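Local coordinates for protein nonribosomal peptide synthase (Streptomyces sp. MJ635-86F5, PDB 5JJP) that probably activates an aliphatic beta-amino acid with ATP as an adenylation enzyme of the ANL superfamily, at residues G356-G361 / I383-P388. Sequence-based numbering, arbitrary orientation.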
ATOM      1  N   GLY A 356       1.185 -13.548  14.800  1.00 25.59           N
ATOM      2  CA  GLY A 356       1.080 -12.682  15.953  1.00 26.02           C
ATOM      3  C   GLY A 356      -0.312 -12.220  16.242  1.00 25.35           C
ATOM      4  O   GLY A 356      -1.251 -12.993  16.117  1.00 25.72           O
ATOM      5  N   TYR A 357      -0.428 -10.972  16.692  1.00 28.03           N
ATOM      6  CA  TYR A 357      -1.712 -10.319  16.949  1.00 30.61           C
ATOM      7  C   TYR A 357      -1.948  -9.260  15.912  1.00 27.57           C
ATOM      8  O   TYR A 357      -0.996  -8.706  15.389  1.00 25.50           O
ATOM      9  CB  TYR A 357      -1.714  -9.601  18.303  1.00 37.15           C
ATOM     10  CG  TYR A 357      -1.338 -10.455  19.510  1.00 40.38           C
ATOM     11  CD1 TYR A 357      -2.246 -11.357  20.047  1.00 43.52           C
ATOM     12  CD2 TYR A 357      -0.101 -10.307  20.131  1.00 43.46           C
ATOM     13  CE1 TYR A 357      -1.931 -12.127  21.139  1.00 47.97           C
ATOM     14  CE2 TYR A 357       0.229 -11.050  21.249  1.00 46.52           C
ATOM     15  CZ  TYR A 357      -0.685 -11.973  21.742  1.00 51.37           C
ATOM     16  OH  TYR A 357      -0.380 -12.734  22.847  1.00 47.46           O
ATOM     17  N   ALA A 358      -3.207  -8.980  15.594  1.00 25.21           N
ATOM     18  CA  ALA A 358      -3.509  -7.882  14.685  1.00 26.24           C
ATOM     19  C   ALA A 358      -2.774  -6.616  15.104  1.00 25.62           C
ATOM     20  O   ALA A 358      -2.416  -6.477  16.244  1.00 26.72           O
ATOM     21  CB  ALA A 358      -4.991  -7.621  14.649  1.00 25.19           C
ATOM     22  N   HIS A 359      -2.534  -5.700  14.175  1.00 29.64           N
ATOM     23  CA  HIS A 359      -1.786  -4.451  14.481  1.00 28.98           C
ATOM     24  C   HIS A 359      -2.618  -3.589  15.383  1.00 30.40           C
ATOM     25  O   HIS A 359      -3.822  -3.815  15.539  1.00 29.42           O
ATOM     26  CB  HIS A 359      -1.428  -3.643  13.224  1.00 30.43           C
ATOM     27  CG  HIS A 359      -2.619  -3.174  12.441  1.00 31.23           C
ATOM     28  ND1 HIS A 359      -3.388  -2.093  12.829  1.00 32.97           N
ATOM     29  CD2 HIS A 359      -3.153  -3.624  11.285  1.00 30.70           C
ATOM     30  CE1 HIS A 359      -4.347  -1.899  11.940  1.00 35.65           C
ATOM     31  NE2 HIS A 359      -4.220  -2.809  10.988  1.00 36.73           N
ATOM     32  N   HIS A 360      -1.972  -2.578  15.943  1.00 28.83           N
ATOM     33  CA  HIS A 360      -2.558  -1.793  16.977  1.00 28.59           C
ATOM     34  C   HIS A 360      -3.884  -1.205  16.425  1.00 29.17           C
ATOM     35  O   HIS A 360      -3.934  -0.672  15.287  1.00 31.94           O
ATOM     36  CB  HIS A 360      -1.555  -0.746  17.392  1.00 27.05           C
ATOM     37  CG  HIS A 360      -2.019   0.095  18.510  1.00 34.08           C
ATOM     38  ND1 HIS A 360      -2.801   1.219  18.313  1.00 38.26           N
ATOM     39  CD2 HIS A 360      -1.857  -0.032  19.844  1.00 37.27           C
ATOM     40  CE1 HIS A 360      -3.101   1.745  19.488  1.00 41.84           C
ATOM     41  NE2 HIS A 360      -2.540   1.005  20.431  1.00 39.99           N
ATOM     42  N   GLY A 361      -4.959  -1.313  17.201  1.00 26.02           N
ATOM     43  CA  GLY A 361      -6.256  -0.826  16.750  1.00 25.26           C
ATOM     44  C   GLY A 361      -7.148  -1.841  16.035  1.00 24.19           C
ATOM     45  O   GLY A 361      -8.250  -1.495  15.611  1.00 23.12           O
ATOM     46  N   ILE A 383      -9.685 -17.116   9.895  1.00 21.17           N
ATOM     47  CA  ILE A 383      -9.407 -15.801  10.539  1.00 21.72           C
ATOM     48  C   ILE A 383     -10.487 -14.811  10.137  1.00 20.15           C
ATOM     49  O   ILE A 383     -10.746 -14.660   8.961  1.00 21.53           O
ATOM     50  CB  ILE A 383      -8.040 -15.188  10.163  1.00 20.75           C
ATOM     51  CG1 ILE A 383      -6.896 -16.101  10.577  1.00 23.32           C
ATOM     52  CG2 ILE A 383      -7.848 -13.841  10.841  1.00 20.70           C
ATOM     53  CD1 ILE A 383      -5.579 -15.761   9.886  1.00 24.80           C
ATOM     54  N   TYR A 384     -11.158 -14.242  11.147  1.00 20.84           N
ATOM     55  CA  TYR A 384     -12.037 -13.074  11.019  1.00 20.61           C
ATOM     56  C   TYR A 384     -11.297 -11.839  11.566  1.00 20.76           C
ATOM     57  O   TYR A 384     -10.793 -11.857  12.678  1.00 17.00           O
ATOM     58  CB  TYR A 384     -13.321 -13.221  11.812  1.00 20.63           C
ATOM     59  CG  TYR A 384     -14.345 -14.204  11.259  1.00 22.45           C
ATOM     60  CD1 TYR A 384     -13.957 -15.382  10.600  1.00 23.31           C
ATOM     61  CD2 TYR A 384     -15.700 -14.004  11.483  1.00 24.01           C
ATOM     62  CE1 TYR A 384     -14.910 -16.302  10.147  1.00 25.63           C
ATOM     63  CE2 TYR A 384     -16.663 -14.899  11.033  1.00 25.32           C
ATOM     64  CZ  TYR A 384     -16.269 -16.053  10.385  1.00 27.57           C
ATOM     65  OH  TYR A 384     -17.202 -16.935   9.927  1.00 26.94           O
ATOM     66  N   LEU A 385     -11.232 -10.771  10.737  1.00 21.35           N
ATOM     67  CA  LEU A 385     -10.516  -9.534  11.090  1.00 18.83           C
ATOM     68  C   LEU A 385     -11.502  -8.413  11.439  1.00 16.76           C
ATOM     69  O   LEU A 385     -12.369  -8.050  10.662  1.00 15.12           O
ATOM     70  CB  LEU A 385      -9.611  -9.138   9.959  1.00 18.40           C
ATOM     71  CG  LEU A 385      -8.831  -7.844  10.080  1.00 19.06           C
ATOM     72  CD1 LEU A 385      -7.732  -7.864  11.126  1.00 18.12           C
ATOM     73  CD2 LEU A 385      -8.227  -7.583   8.720  1.00 18.94           C
ATOM     74  N   ARG A 386     -11.358  -7.906  12.655  1.00 15.72           N
ATOM     75  CA  ARG A 386     -12.095  -6.799  13.152  1.00 15.58           C
ATOM     76  C   ARG A 386     -11.125  -5.601  13.080  1.00 17.26           C
ATOM     77  O   ARG A 386     -10.116  -5.575  13.769  1.00 16.85           O
ATOM     78  CB  ARG A 386     -12.498  -7.082  14.597  1.00 15.95           C
ATOM     79  CG  ARG A 386     -13.316  -6.003  15.264  1.00 15.72           C
ATOM     80  CD  ARG A 386     -13.530  -6.308  16.730  1.00 17.01           C
ATOM     81  NE  ARG A 386     -14.098  -7.647  16.935  1.00 18.93           N
ATOM     82  CZ  ARG A 386     -15.412  -7.897  16.947  1.00 19.06           C
ATOM     83  NH1 ARG A 386     -16.306  -6.934  16.759  1.00 17.18           N
ATOM     84  NH2 ARG A 386     -15.822  -9.115  17.165  1.00 21.77           N
ATOM     85  N   SER A 387     -11.449  -4.593  12.281  1.00 18.00           N
ATOM     86  CA  SER A 387     -10.541  -3.496  12.085  1.00 17.00           C
ATOM     87  C   SER A 387     -11.186  -2.287  11.428  1.00 16.24           C
ATOM     88  O   SER A 387     -11.934  -2.440  10.459  1.00 16.48           O
ATOM     89  CB  SER A 387      -9.401  -3.982  11.170  1.00 18.01           C
ATOM     90  OG  SER A 387      -8.567  -2.907  10.730  1.00 17.69           O
ATOM     91  N   PRO A 388     -10.744  -1.085  11.822  1.00 15.26           N
ATOM     92  CA  PRO A 388     -11.137   0.100  11.105  1.00 15.41           C
ATOM     93  C   PRO A 388     -10.556   0.249   9.689  1.00 14.56           C
ATOM     94  O   PRO A 388     -10.998   1.098   8.919  1.00 13.49           O
ATOM     95  CB  PRO A 388     -10.622   1.222  12.023  1.00 15.85           C
ATOM     96  CG  PRO A 388      -9.422   0.663  12.699  1.00 14.90           C
ATOM     97  CD  PRO A 388      -9.761  -0.779  12.885  1.00 15.18           C
TER
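In this adenylation enzyme the loop that leads into strand 363-367 of the antiparallel sheet passes beside strand 381-386, the antiparallel neighbour of 363-367 in that sheet. Residues 356-361 touch 383-388 at three places, Ala-358 on Leu-385, His-359 beside Ser-387 and Gly-361 on Pro-388, and no hydrogen bond crosses between them. The touching parts, 358-361 and 385-388, run in roughly the same direction, 23° apart, and the two segments bury 158 Å² together.

At the strand end, Ala-358 points its methyl at Leu-385, and Ala-358 CB stands 4.5 Å from Leu-385 CD1, a loose apolar touch. Leu-385 carries CG anti to the backbone N (chi1 177°), which sends its branched tip toward the loop. Both side chains also touch Met-364 of strand 363-367, so the Ala-358 methyl meets residues of two neighbouring strands.

One step on, the imidazole of His-359 reaches toward Ser-387, with His-359 NE2 4.4 Å from Ser-387 OG, obliquely placed about the ring and too far for a hydrogen bond. Ser-387 OG is bonded instead to Ala-389 N, while NE2 is buried with no polar partner in the model. The rotation of the ring is fixed from its other nitrogen: His-359 ND1 donates to His-360 O at 2.9 Å, with an N-H...O angle of 150°. That oxygen lies nearly in the ring plane, although the donor sits above the carbonyl plane. Ile-211 of helix 201-212 and His-214 also pack on His-359, so the loop is also packed against that helix and the residues just after it.

Pro-388, which in turn touches Ala-206 of that helix, makes the closest approach of the contact through its ring carbons, in van der Waals contact with a carbonyl oxygen: Pro-388 CD lies 3.2 Å from Gly-361 O, and CG is 3.8 Å from the same oxygen.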